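Local coordinates for protein alpha-1,2-Mannosidase (Trichoderma reesei, PDB 1HCU) that removes alpha-1,2-linked mannose residues, probably from high-mannose N-glycans, as a calcium-dependent glycoside hydrolase of family 47, at residues 348-353 against 422-427; 433-438 against 444-449; 108-113 against 185-190; 115-120 against 128-133. All blocks are in the same frame, centred on the assembly; numbering follows the deposited sequence.

In the fold
From the N terminus, helix 98-117 takes part first, in both contact 3 and contact 4. Contact 4 closes the loop between helices 98-117 and 127-144. It is nested inside the longer loop that contact 3 closes by joining helix 98-117 to helix 182-192. The two touch through Tyr113 and Leu133. Contact 1 comes later and closes 68 residues, tying the loop before strand 354-356 to the end of helix 408-425. Contact 2 follows in series, within the loop before helix 451-465. Contacts 1 and 2 also touch, through Ser348 and Val437. Contacts 1 and 3 lie on opposite sides of the chain's centre, with centres about 33 Å apart.

Contact 1. Residues 348-353 against 422-427; sequences SGIGPE and EDACRA
Ile350 reaches the last turn of helix 408-425 with a single methyl group. Its CD1 rests on the methyl of Ala424, with Ile350 CD1 to Ala424 CB at 3.8 Å. The same CD1 lies 4.2 Å from Cys425 SG, so the isoleucine tip meets two successive residues of the helix. The torsions account for this reach. Ile350 CG1 stands beside the backbone N, opposite the carbonyl carbon (chi1 -62°), and the branch continues extended to CD1 (chi2 172°). The contact is small, about 105 Å² in all, and wholly apolar.

The backbone before Ile350 is fixed by an ST turn. Ser348 OG accepts from Ile350 N at 3.2 Å, with an N-H...O angle of 143°. Ser348 OG also bonds Val437 O, which ties this turn to the loop between strand 430-431 and helix 451-465. Further along the segment, Glu353 is a predicted proton donor, and its OE2 makes a salt bridge with Arg391.

Cys425 is the final helical residue, and the chain passes from it into strand 426-427. Tyr388, Ile434 and Val437 also touch Ile350. The residue therefore lies buried where the loop between helix 326-344 and strand 354-356 meets the end of helix 408-425.

Contact 2. Residues 433-438 against 444-449; sequences SINDVT and GASDDM
Ile434 and Ala445 are paired in a single antiparallel bridge, with their CA atoms 4.3 Å apart. They form a non-hydrogen-bonded pair, and the bonds lie on either side of it. Ser446 N gives to Ser433 O at 2.8 Å, from 37° above the carbonyl plane. Asn435 N gives to Gly444 O at 2.8 Å, almost in line with the C=O bond (170°). CA-H...O contacts from Ala445 to Ser433 O and from Ile434 to Gly444 O fill in between. Further along, Ser433 N bonds Asp448 O at 3.0 Å, within the carbonyl plane. Gly444 has a positive phi, a conformation suited to glycine.

The side chains add polar detail. Ser446 OG lies against Ser433 CB at 3.0 Å. Its possible bond to Ser433 O is weak and not settled. Asn435 CG sits beside its own backbone N (chi1 -59°), which lays the amide over the carbonyl of Gly444. Asn435 OD1 is then 3.7 Å from Ser446 CB. One water accepts from Asn435 ND2 and donates to Ala445 O, so it bridges the segments at the amide end. A second water lies 2.6 Å from Ser446 OG and donates weakly to Ile434 O. Beyond the bridge, Asp436 OD1 accepts from Thr438 N in an Asx turn. The carboxylate of Asp447 turns to other parts of the chain, bonding Ser44 OG and Val43 N.

The paired segments pinch off a short irregular hairpin between strand 430-431 and helix 451-465. It lies near the predicted catalytic region, with the side chain of Ser433 about 9 Å from that of Glu353.

Contact 3. Residues 108-113 against 185-190; sequences GLLSAY and WTRLSD
Arg187 and Leu188 both hold CG opposite their backbone N (chi1 -173° in each), and both side chains then meet Leu110 on the facing helix. This torsion puts Arg187 CG beside one methyl of the leucine: Leu110 CD2 is 3.9 Å from Arg187 CB and equally far from Arg187 CG. A bend at chi2 (56°) sets the course of the arginine chain from CD onward. The other methyl of the leucine serves Leu188, with Leu110 CD1 to Leu188 CD1 at 4.2 Å. These two leucines cross at about a right angle. Leu110 CD2 also lies near the backbone N of Leu188. The CA atoms of Leu110 and Leu188, 7.6 Å apart, are the closest pair of the two segments.

The charged end of Arg187 is held elsewhere. Its NH2 makes a salt bridge with Asp114 OD1, and its NH1 bonds Tyr257 OH. Only the aliphatic part of the arginine faces Leu110, so a buried charge and an apolar contact share one side chain.

Helix 98-117 thus packs on helix 182-192 in the interior. Helix 127-144 adjoins both, through Ala137 on Leu110 and Ala141 on Leu188. Strand 489-491 covers another side, with Phe490 on Leu110 and Ser491 on Arg187.

Contact 4. Residues 115-120 against 128-133; sequences LLRGPF and TLVNSL. With NAG (2-acetamido-2-deoxy-beta-D-glucopyranose), chain G.
Leu115 O is gripped twice, just before Leu116 and Arg117, the residues that touch Val130 on the next helix. Gly118 N bonds Leu115 O at 3.0 Å and Phe120 N bonds Leu115 O at 3.1 Å. The two donors come from opposite faces of the carbonyl plane. They fold the chain back as helix 98-117 gives way to loop.

Across the contact the touching groups are aliphatic. Leu116 CD1 touches two residues of the facing helix, with Leu116 CD1 to Leu133 CD1 at 4.0 Å and Leu116 CD1 to Val130 CG2 at 4.2 Å. The Leu116 and Leu133 side chains cross at about a right angle. Val130 CG1 takes the other neighbour, Arg117 CG, at 4.0 Å. Val130 CG1 stands anti to the backbone N (chi1 173°), which turns it to Arg117 and CG2 to Leu116. Leu78 of helix 71-80 touches both Leu116 and Leu133.

On the far side of helix 127-144, a glycan sugar beside Asn126 meets the protein surface. Leu129 CD1 is 3.6 Å from NAG N2, and Thr128 CG2 is 3.8 Å from NAG O7.

The two consecutive antiparallel helices form a helical hairpin, in a protein whose family has an (alpha/alpha)7 barrel.

Contact 1. Residues 348-353 against 422-427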
loop_
_atom_site.group_PDB
_atom_site.type_symbol
_atom_site.label_atom_id
_atom_site.label_comp_id
_atom_site.label_asym_id
_atom_site.label_seq_id
_atom_site.Cartn_x
_atom_site.Cartn_y
_atom_site.Cartn_z
ATOM N N SER A 348 -9.507 -19.207 -10.490
ATOM C CA SER A 348 -8.289 -19.406 -9.712
ATOM C C SER A 348 -8.475 -19.082 -8.225
ATOM O O SER A 348 -7.642 -19.456 -7.393
ATOM C CB SER A 348 -7.152 -18.547 -10.266
ATOM O OG SER A 348 -7.433 -17.170 -10.087
ATOM N N GLY A 349 -9.561 -18.396 -7.890
ATOM C CA GLY A 349 -9.776 -18.024 -6.507
ATOM C C GLY A 349 -8.969 -16.776 -6.168
ATOM O O GLY A 349 -8.843 -16.412 -5.004
ATOM N N ILE A 350 -8.428 -16.117 -7.193
ATOM C CA ILE A 350 -7.641 -14.896 -7.024
ATOM C C ILE A 350 -8.378 -13.718 -7.674
ATOM O O ILE A 350 -8.938 -13.860 -8.763
ATOM C CB ILE A 350 -6.230 -15.048 -7.676
ATOM C CG1 ILE A 350 -5.468 -16.186 -6.983
ATOM C CG2 ILE A 350 -5.446 -13.732 -7.574
ATOM C CD1 ILE A 350 -4.156 -16.570 -7.650
ATOM N N GLY A 351 -8.374 -12.562 -7.010
ATOM C CA GLY A 351 -9.066 -11.392 -7.535
ATOM C C GLY A 351 -8.430 -10.741 -8.756
ATOM O O GLY A 351 -7.210 -10.753 -8.898
ATOM N N PRO A 352 -9.237 -10.158 -9.658
ATOM C CA PRO A 352 -8.750 -9.497 -10.874
ATOM C C PRO A 352 -8.137 -8.129 -10.588
ATOM O O PRO A 352 -8.393 -7.536 -9.548
ATOM C CB PRO A 352 -10.005 -9.397 -11.735
ATOM C CG PRO A 352 -11.079 -9.175 -10.714
ATOM C CD PRO A 352 -10.713 -10.155 -9.612
ATOM N N GLU A 353 -7.325 -7.647 -11.522
ATOM C CA GLU A 353 -6.660 -6.352 -11.399
ATOM C C GLU A 353 -7.687 -5.240 -11.564
ATOM O O GLU A 353 -7.648 -4.216 -10.874
ATOM C CB GLU A 353 -5.596 -6.233 -12.481
ATOM C CG GLU A 353 -4.256 -5.802 -11.967
ATOM C CD GLU A 353 -4.198 -4.331 -11.733
ATOM O OE1 GLU A 353 -4.838 -3.612 -12.520
ATOM O OE2 GLU A 353 -3.513 -3.894 -10.792
ATOM N N GLU A 422 -0.686 -18.875 -3.753
ATOM C CA GLU A 422 0.484 -19.713 -3.964
ATOM C C GLU A 422 0.266 -20.901 -4.886
ATOM O O GLU A 422 1.204 -21.337 -5.553
ATOM C CB GLU A 422 1.100 -20.173 -2.636
ATOM C CG GLU A 422 0.187 -20.833 -1.640
ATOM C CD GLU A 422 0.952 -21.263 -0.392
ATOM O OE1 GLU A 422 1.844 -20.503 0.049
ATOM O OE2 GLU A 422 0.662 -22.353 0.154
ATOM N N ASP A 423 -0.957 -21.414 -4.955
ATOM C CA ASP A 423 -1.217 -22.544 -5.838
ATOM C C ASP A 423 -1.096 -22.134 -7.309
ATOM O O ASP A 423 -0.682 -22.935 -8.146
ATOM C CB ASP A 423 -2.609 -23.144 -5.587
ATOM C CG ASP A 423 -2.722 -23.831 -4.232
ATOM O OD1 ASP A 423 -1.731 -24.440 -3.777
ATOM O OD2 ASP A 423 -3.812 -23.782 -3.629
ATOM N N ALA A 424 -1.445 -20.890 -7.625
ATOM C CA ALA A 424 -1.367 -20.429 -9.008
ATOM C C ALA A 424 -0.125 -19.592 -9.303
ATOM O O ALA A 424 0.401 -19.630 -10.412
ATOM C CB ALA A 424 -2.623 -19.647 -9.368
ATOM N N CYS A 425 0.354 -18.850 -8.309
ATOM C CA CYS A 425 1.520 -17.998 -8.503
ATOM C C CYS A 425 2.865 -18.678 -8.264
ATOM O O CYS A 425 3.915 -18.138 -8.623
ATOM C CB CYS A 425 1.382 -16.744 -7.647
ATOM S SG CYS A 425 -0.030 -15.739 -8.127
ATOM N N ARG A 426 2.835 -19.860 -7.657
ATOM C CA ARG A 426 4.047 -20.633 -7.426
ATOM C C ARG A 426 4.666 -20.771 -8.822
ATOM O O ARG A 426 4.018 -21.265 -9.739
ATOM C CB ARG A 426 3.660 -22.009 -6.864
ATOM C CG ARG A 426 4.777 -23.029 -6.668
ATOM C CD ARG A 426 5.682 -22.711 -5.494
ATOM N NE ARG A 426 6.944 -22.138 -5.942
ATOM C CZ ARG A 426 7.948 -22.830 -6.471
ATOM N NH1 ARG A 426 7.863 -24.145 -6.618
ATOM N NH2 ARG A 426 9.035 -22.194 -6.882
ATOM N N ALA A 427 5.897 -20.302 -8.997
ATOM C CA ALA A 427 6.557 -20.383 -10.303
ATOM C C ALA A 427 8.079 -20.382 -10.196
ATOM O O ALA A 427 8.657 -19.652 -9.392
ATOM C CB ALA A 427 6.107 -19.223 -11.187
#

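Contact 2. Residues 433-438 against 444-449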
loop_
_atom_site.group_PDB
_atom_site.type_symbol
_atom_site.label_atom_id
_atom_site.label_comp_id
_atom_site.label_asym_id
_atom_site.label_seq_id
_atom_site.Cartn_x
_atom_site.Cartn_y
_atom_site.Cartn_z
ATOM N N SER A 433 3.921 -13.022 -10.893
ATOM C CA SER A 433 2.682 -12.423 -11.355
ATOM C C SER A 433 2.103 -13.406 -12.359
ATOM O O SER A 433 2.847 -14.119 -13.035
ATOM C CB SER A 433 2.964 -11.101 -12.070
ATOM O OG SER A 433 3.780 -10.252 -11.287
ATOM N N ILE A 434 0.780 -13.430 -12.458
ATOM C CA ILE A 434 0.090 -14.327 -13.375
ATOM C C ILE A 434 -0.761 -13.572 -14.392
ATOM O O ILE A 434 -1.274 -12.487 -14.108
ATOM C CB ILE A 434 -0.788 -15.323 -12.605
ATOM C CG1 ILE A 434 -1.673 -14.573 -11.599
ATOM C CG2 ILE A 434 0.099 -16.342 -11.916
ATOM C CD1 ILE A 434 -2.702 -15.442 -10.900
ATOM N N ASN A 435 -0.925 -14.170 -15.570
ATOM C CA ASN A 435 -1.672 -13.561 -16.664
ATOM C C ASN A 435 -3.197 -13.524 -16.596
ATOM O O ASN A 435 -3.798 -12.468 -16.775
ATOM C CB ASN A 435 -1.269 -14.214 -17.990
ATOM C CG ASN A 435 0.213 -14.078 -18.284
ATOM O OD1 ASN A 435 0.787 -12.998 -18.161
ATOM N ND2 ASN A 435 0.836 -15.175 -18.686
ATOM N N ASP A 436 -3.834 -14.664 -16.360
ATOM C CA ASP A 436 -5.288 -14.693 -16.340
ATOM C C ASP A 436 -5.870 -15.301 -15.080
ATOM O O ASP A 436 -5.830 -16.513 -14.872
ATOM C CB ASP A 436 -5.798 -15.467 -17.544
ATOM C CG ASP A 436 -7.241 -15.162 -17.865
ATOM O OD1 ASP A 436 -8.015 -14.825 -16.940
ATOM O OD2 ASP A 436 -7.602 -15.277 -19.054
ATOM N N VAL A 437 -6.446 -14.440 -14.261
ATOM C CA VAL A 437 -7.049 -14.829 -13.006
ATOM C C VAL A 437 -8.336 -15.633 -13.193
ATOM O O VAL A 437 -8.688 -16.469 -12.354
ATOM C CB VAL A 437 -7.301 -13.564 -12.166
ATOM C CG1 VAL A 437 -8.780 -13.346 -11.932
ATOM C CG2 VAL A 437 -6.505 -13.645 -10.888
ATOM N N THR A 438 -9.027 -15.390 -14.300
ATOM C CA THR A 438 -10.262 -16.102 -14.589
ATOM C C THR A 438 -9.942 -17.522 -15.063
ATOM O O THR A 438 -10.842 -18.301 -15.373
ATOM C CB THR A 438 -11.092 -15.379 -15.673
ATOM O OG1 THR A 438 -10.446 -15.515 -16.942
ATOM C CG2 THR A 438 -11.228 -13.893 -15.336
ATOM N N GLY A 444 -0.697 -18.682 -16.638
ATOM C CA GLY A 444 0.712 -18.567 -16.963
ATOM C C GLY A 444 1.346 -17.401 -16.234
ATOM O O GLY A 444 0.740 -16.331 -16.107
ATOM N N ALA A 445 2.566 -17.622 -15.753
ATOM C CA ALA A 445 3.342 -16.622 -15.018
ATOM C C ALA A 445 3.946 -15.605 -15.970
ATOM O O ALA A 445 4.353 -15.962 -17.072
ATOM C CB ALA A 445 4.456 -17.309 -14.241
ATOM N N SER A 446 4.012 -14.344 -15.548
ATOM C CA SER A 446 4.594 -13.299 -16.392
ATOM C C SER A 446 6.054 -13.056 -16.017
ATOM O O SER A 446 6.675 -12.101 -16.474
ATOM C CB SER A 446 3.781 -11.999 -16.300
ATOM O OG SER A 446 3.530 -11.609 -14.962
ATOM N N ASP A 447 6.586 -13.942 -15.179
ATOM C CA ASP A 447 7.979 -13.895 -14.739
ATOM C C ASP A 447 8.403 -12.605 -14.031
ATOM O O ASP A 447 9.240 -11.851 -14.527
ATOM C CB ASP A 447 8.886 -14.169 -15.943
ATOM C CG ASP A 447 10.327 -14.433 -15.548
ATOM O OD1 ASP A 447 10.556 -15.066 -14.491
ATOM O OD2 ASP A 447 11.229 -14.021 -16.307
ATOM N N ASP A 448 7.826 -12.356 -12.861
ATOM C CA ASP A 448 8.159 -11.163 -12.090
ATOM C C ASP A 448 7.685 -11.290 -10.645
ATOM O O ASP A 448 6.611 -11.815 -10.374
ATOM C CB ASP A 448 7.546 -9.921 -12.738
ATOM C CG ASP A 448 7.788 -8.662 -11.921
ATOM O OD1 ASP A 448 8.963 -8.308 -11.677
ATOM O OD2 ASP A 448 6.792 -8.025 -11.517
ATOM N N MET A 449 8.512 -10.821 -9.721
ATOM C CA MET A 449 8.201 -10.879 -8.301
ATOM C C MET A 449 8.480 -9.506 -7.688
ATOM O O MET A 449 9.599 -9.210 -7.269
ATOM C CB MET A 449 9.049 -11.970 -7.630
ATOM C CG MET A 449 8.751 -12.191 -6.154
ATOM S SD MET A 449 9.337 -13.815 -5.527
ATOM C CE MET A 449 10.943 -13.389 -4.898
HETATM O O HOH W 1 1.203 -10.466 -14.959
HETATM O O HOH W 2 3.636 -15.221 -19.762
#

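Contact 3. Residues 108-113 against 185-190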
loop_
_atom_site.group_PDB
_atom_site.type_symbol
_atom_site.label_atom_id
_atom_site.label_comp_id
_atom_site.label_asym_id
_atom_site.label_seq_id
_atom_site.Cartn_x
_atom_site.Cartn_y
_atom_site.Cartn_z
ATOM N N GLY A 108 10.818 1.579 4.308
ATOM C CA GLY A 108 11.456 0.341 4.727
ATOM C C GLY A 108 12.579 0.531 5.730
ATOM O O GLY A 108 12.700 -0.243 6.679
ATOM N N LEU A 109 13.400 1.561 5.522
ATOM C CA LEU A 109 14.531 1.855 6.407
ATOM C C LEU A 109 14.038 2.345 7.761
ATOM O O LEU A 109 14.559 1.947 8.799
ATOM C CB LEU A 109 15.446 2.916 5.773
ATOM C CG LEU A 109 16.221 2.528 4.502
ATOM C CD1 LEU A 109 16.731 3.785 3.775
ATOM C CD2 LEU A 109 17.379 1.606 4.878
ATOM N N LEU A 110 13.028 3.207 7.746
ATOM C CA LEU A 110 12.473 3.752 8.981
ATOM C C LEU A 110 11.705 2.722 9.814
ATOM O O LEU A 110 11.808 2.720 11.044
ATOM C CB LEU A 110 11.572 4.954 8.668
ATOM C CG LEU A 110 12.150 6.371 8.818
ATOM C CD1 LEU A 110 13.513 6.494 8.168
ATOM C CD2 LEU A 110 11.175 7.354 8.194
ATOM N N SER A 111 10.943 1.845 9.168
ATOM C CA SER A 111 10.195 0.840 9.920
ATOM C C SER A 111 11.179 -0.141 10.555
ATOM O O SER A 111 11.032 -0.518 11.720
ATOM C CB SER A 111 9.197 0.101 9.015
ATOM O OG SER A 111 9.852 -0.599 7.973
ATOM N N ALA A 112 12.195 -0.541 9.792
ATOM C CA ALA A 112 13.206 -1.453 10.309
ATOM C C ALA A 112 13.912 -0.780 11.485
ATOM O O ALA A 112 14.181 -1.410 12.508
ATOM C CB ALA A 112 14.214 -1.794 9.222
ATOM N N TYR A 113 14.204 0.507 11.344
ATOM C CA TYR A 113 14.874 1.226 12.416
ATOM C C TYR A 113 14.012 1.237 13.684
ATOM O O TYR A 113 14.495 0.914 14.770
ATOM C CB TYR A 113 15.183 2.651 11.961
ATOM C CG TYR A 113 15.949 3.467 12.970
ATOM C CD1 TYR A 113 17.307 3.253 13.201
ATOM C CD2 TYR A 113 15.305 4.460 13.697
ATOM C CE1 TYR A 113 17.999 4.020 14.141
ATOM C CE2 TYR A 113 15.971 5.218 14.624
ATOM C CZ TYR A 113 17.312 5.001 14.848
ATOM O OH TYR A 113 17.930 5.763 15.810
ATOM N N TRP A 185 8.188 11.422 6.023
ATOM C CA TRP A 185 9.012 12.617 6.152
ATOM C C TRP A 185 8.853 13.244 7.543
ATOM O O TRP A 185 9.804 13.802 8.089
ATOM C CB TRP A 185 8.661 13.612 5.037
ATOM C CG TRP A 185 9.293 13.218 3.722
ATOM C CD1 TRP A 185 9.058 12.077 3.001
ATOM C CD2 TRP A 185 10.329 13.924 3.031
ATOM N NE1 TRP A 185 9.892 12.030 1.909
ATOM C CE2 TRP A 185 10.683 13.150 1.901
ATOM C CE3 TRP A 185 10.997 15.135 3.258
ATOM C CZ2 TRP A 185 11.680 13.548 0.999
ATOM C CZ3 TRP A 185 11.991 15.532 2.358
ATOM C CH2 TRP A 185 12.319 14.739 1.245
ATOM N N THR A 186 7.659 13.141 8.121
ATOM C CA THR A 186 7.441 13.675 9.460
ATOM C C THR A 186 8.159 12.750 10.438
ATOM O O THR A 186 8.768 13.201 11.405
ATOM C CB THR A 186 5.934 13.741 9.827
ATOM O OG1 THR A 186 5.294 14.758 9.042
ATOM C CG2 THR A 186 5.755 14.071 11.304
ATOM N N ARG A 187 8.106 11.451 10.156
ATOM C CA ARG A 187 8.766 10.450 10.992
ATOM C C ARG A 187 10.270 10.712 10.985
ATOM O O ARG A 187 10.928 10.625 12.016
ATOM C CB ARG A 187 8.475 9.034 10.461
ATOM C CG ARG A 187 8.974 7.910 11.362
ATOM C CD ARG A 187 8.402 8.067 12.761
ATOM N NE ARG A 187 9.022 7.185 13.748
ATOM C CZ ARG A 187 9.192 7.508 15.030
ATOM N NH1 ARG A 187 8.791 8.698 15.470
ATOM N NH2 ARG A 187 9.746 6.643 15.878
ATOM N N LEU A 188 10.808 11.043 9.815
ATOM C CA LEU A 188 12.238 11.316 9.691
ATOM C C LEU A 188 12.646 12.540 10.542
ATOM O O LEU A 188 13.650 12.493 11.251
ATOM C CB LEU A 188 12.606 11.534 8.211
ATOM C CG LEU A 188 14.097 11.681 7.871
ATOM C CD1 LEU A 188 14.839 10.426 8.281
ATOM C CD2 LEU A 188 14.275 11.940 6.392
ATOM N N SER A 189 11.871 13.625 10.472
ATOM C CA SER A 189 12.173 14.823 11.259
ATOM C C SER A 189 12.183 14.496 12.744
ATOM O O SER A 189 13.042 14.964 13.486
ATOM C CB SER A 189 11.137 15.927 11.025
ATOM O OG SER A 189 11.221 16.455 9.719
ATOM N N ASP A 190 11.215 13.702 13.179
ATOM C CA ASP A 190 11.136 13.344 14.585
ATOM C C ASP A 190 12.327 12.491 15.015
ATOM O O ASP A 190 12.816 12.616 16.134
ATOM C CB ASP A 190 9.830 12.597 14.868
ATOM C CG ASP A 190 8.627 13.523 14.928
ATOM O OD1 ASP A 190 7.503 13.010 15.108
ATOM O OD2 ASP A 190 8.806 14.756 14.803
#

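Contact 4. Residues 115-120 against 128-133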
loop_
_atom_site.group_PDB
_atom_site.type_symbol
_atom_site.label_atom_id
_atom_site.label_comp_id
_atom_site.label_asym_id
_atom_site.label_seq_id
_atom_site.Cartn_x
_atom_site.Cartn_y
_atom_site.Cartn_z
ATOM N N LEU A 115 11.594 -0.806 14.540
ATOM C CA LEU A 115 11.428 -2.136 15.103
ATOM C C LEU A 115 12.699 -2.611 15.822
ATOM O O LEU A 115 12.630 -3.096 16.955
ATOM C CB LEU A 115 11.038 -3.135 14.009
ATOM C CG LEU A 115 9.662 -2.924 13.352
ATOM C CD1 LEU A 115 9.478 -3.925 12.220
ATOM C CD2 LEU A 115 8.558 -3.081 14.378
ATOM N N LEU A 116 13.852 -2.449 15.175
ATOM C CA LEU A 116 15.123 -2.879 15.760
ATOM C C LEU A 116 15.541 -2.084 17.004
ATOM O O LEU A 116 16.417 -2.513 17.748
ATOM C CB LEU A 116 16.234 -2.835 14.697
ATOM C CG LEU A 116 16.031 -3.849 13.561
ATOM C CD1 LEU A 116 17.214 -3.814 12.611
ATOM C CD2 LEU A 116 15.870 -5.241 14.142
ATOM N N ARG A 117 14.921 -0.926 17.219
ATOM C CA ARG A 117 15.212 -0.115 18.394
ATOM C C ARG A 117 14.086 -0.253 19.407
ATOM O O ARG A 117 14.219 0.169 20.556
ATOM C CB ARG A 117 15.360 1.359 18.035
ATOM C CG ARG A 117 16.577 1.668 17.207
ATOM C CD ARG A 117 16.915 3.125 17.326
ATOM N NE ARG A 117 17.455 3.442 18.642
ATOM C CZ ARG A 117 17.530 4.673 19.133
ATOM N NH1 ARG A 117 17.090 5.695 18.410
ATOM N NH2 ARG A 117 18.043 4.882 20.339
ATOM N N GLY A 118 12.983 -0.849 18.975
ATOM C CA GLY A 118 11.849 -1.023 19.857
ATOM C C GLY A 118 11.646 -2.441 20.361
ATOM O O GLY A 118 12.566 -3.050 20.906
ATOM N N PRO A 119 10.444 -3.001 20.167
ATOM C CA PRO A 119 10.072 -4.351 20.600
ATOM C C PRO A 119 10.696 -5.516 19.841
ATOM O O PRO A 119 10.366 -6.667 20.108
ATOM C CB PRO A 119 8.555 -4.334 20.469
ATOM C CG PRO A 119 8.377 -3.546 19.208
ATOM C CD PRO A 119 9.354 -2.388 19.382
ATOM N N PHE A 120 11.579 -5.228 18.892
ATOM C CA PHE A 120 12.234 -6.285 18.133
ATOM C C PHE A 120 13.735 -6.080 18.099
ATOM O O PHE A 120 14.410 -6.590 17.210
ATOM C CB PHE A 120 11.703 -6.350 16.694
ATOM C CG PHE A 120 10.312 -6.901 16.584
ATOM C CD1 PHE A 120 9.212 -6.120 16.921
ATOM C CD2 PHE A 120 10.103 -8.220 16.190
ATOM C CE1 PHE A 120 7.924 -6.639 16.874
ATOM C CE2 PHE A 120 8.812 -8.754 16.138
ATOM C CZ PHE A 120 7.721 -7.962 16.482
ATOM N N THR A 128 25.730 -0.330 15.218
ATOM C CA THR A 128 26.226 0.513 14.139
ATOM C C THR A 128 25.441 0.240 12.860
ATOM O O THR A 128 25.198 1.145 12.066
ATOM C CB THR A 128 27.729 0.265 13.870
ATOM O OG1 THR A 128 28.482 0.557 15.051
ATOM C CG2 THR A 128 28.227 1.151 12.733
ATOM N N LEU A 129 25.048 -1.014 12.666
ATOM C CA LEU A 129 24.285 -1.402 11.486
ATOM C C LEU A 129 22.884 -0.831 11.585
ATOM O O LEU A 129 22.325 -0.337 10.605
ATOM C CB LEU A 129 24.226 -2.926 11.373
ATOM C CG LEU A 129 25.020 -3.591 10.237
ATOM C CD1 LEU A 129 26.218 -2.747 9.821
ATOM C CD2 LEU A 129 25.454 -4.973 10.691
ATOM N N VAL A 130 22.314 -0.898 12.779
ATOM C CA VAL A 130 20.987 -0.355 12.989
ATOM C C VAL A 130 21.009 1.143 12.676
ATOM O O VAL A 130 20.144 1.647 11.954
ATOM C CB VAL A 130 20.531 -0.566 14.434
ATOM C CG1 VAL A 130 19.220 0.154 14.672
ATOM C CG2 VAL A 130 20.387 -2.051 14.712
ATOM N N ASN A 131 22.005 1.849 13.210
ATOM C CA ASN A 131 22.134 3.290 12.978
ATOM C C ASN A 131 22.233 3.637 11.494
ATOM O O ASN A 131 21.807 4.718 11.081
ATOM C CB ASN A 131 23.368 3.858 13.693
ATOM C CG ASN A 131 23.215 3.890 15.205
ATOM O OD1 ASN A 131 22.187 3.482 15.754
ATOM N ND2 ASN A 131 24.251 4.379 15.889
ATOM N N SER A 132 22.808 2.737 10.699
ATOM C CA SER A 132 22.943 2.978 9.263
ATOM C C SER A 132 21.585 3.188 8.601
ATOM O O SER A 132 21.445 4.028 7.708
ATOM C CB SER A 132 23.658 1.808 8.574
ATOM O OG SER A 132 25.037 1.781 8.898
ATOM N N LEU A 133 20.591 2.419 9.040
ATOM C CA LEU A 133 19.249 2.526 8.482
ATOM C C LEU A 133 18.809 3.987 8.505
ATOM O O LEU A 133 18.434 4.544 7.476
ATOM C CB LEU A 133 18.259 1.665 9.284
ATOM C CG LEU A 133 18.523 0.155 9.370
ATOM C CD1 LEU A 133 17.595 -0.487 10.392
ATOM C CD2 LEU A 133 18.329 -0.480 8.001
HETATM C C1 NAG G . 29.133 -4.670 13.030
HETATM C C2 NAG G . 29.952 -3.565 12.352
HETATM C C3 NAG G . 31.451 -3.905 12.417
HETATM C C4 NAG G . 31.877 -4.244 13.841
HETATM C C5 NAG G . 30.955 -5.315 14.432
HETATM C C6 NAG G . 31.269 -5.596 15.884
HETATM C C7 NAG G . 30.047 -2.517 10.178
HETATM C C8 NAG G . 31.075 -2.968 9.153
HETATM N N2 NAG G . 29.529 -3.453 10.969
HETATM O O3 NAG G . 32.217 -2.802 11.949
HETATM O O4 NAG G . 33.218 -4.718 13.828
HETATM O O5 NAG G . 29.584 -4.876 14.374
HETATM O O6 NAG G . 31.574 -6.966 16.088
HETATM O O7 NAG G . 29.727 -1.331 10.249
#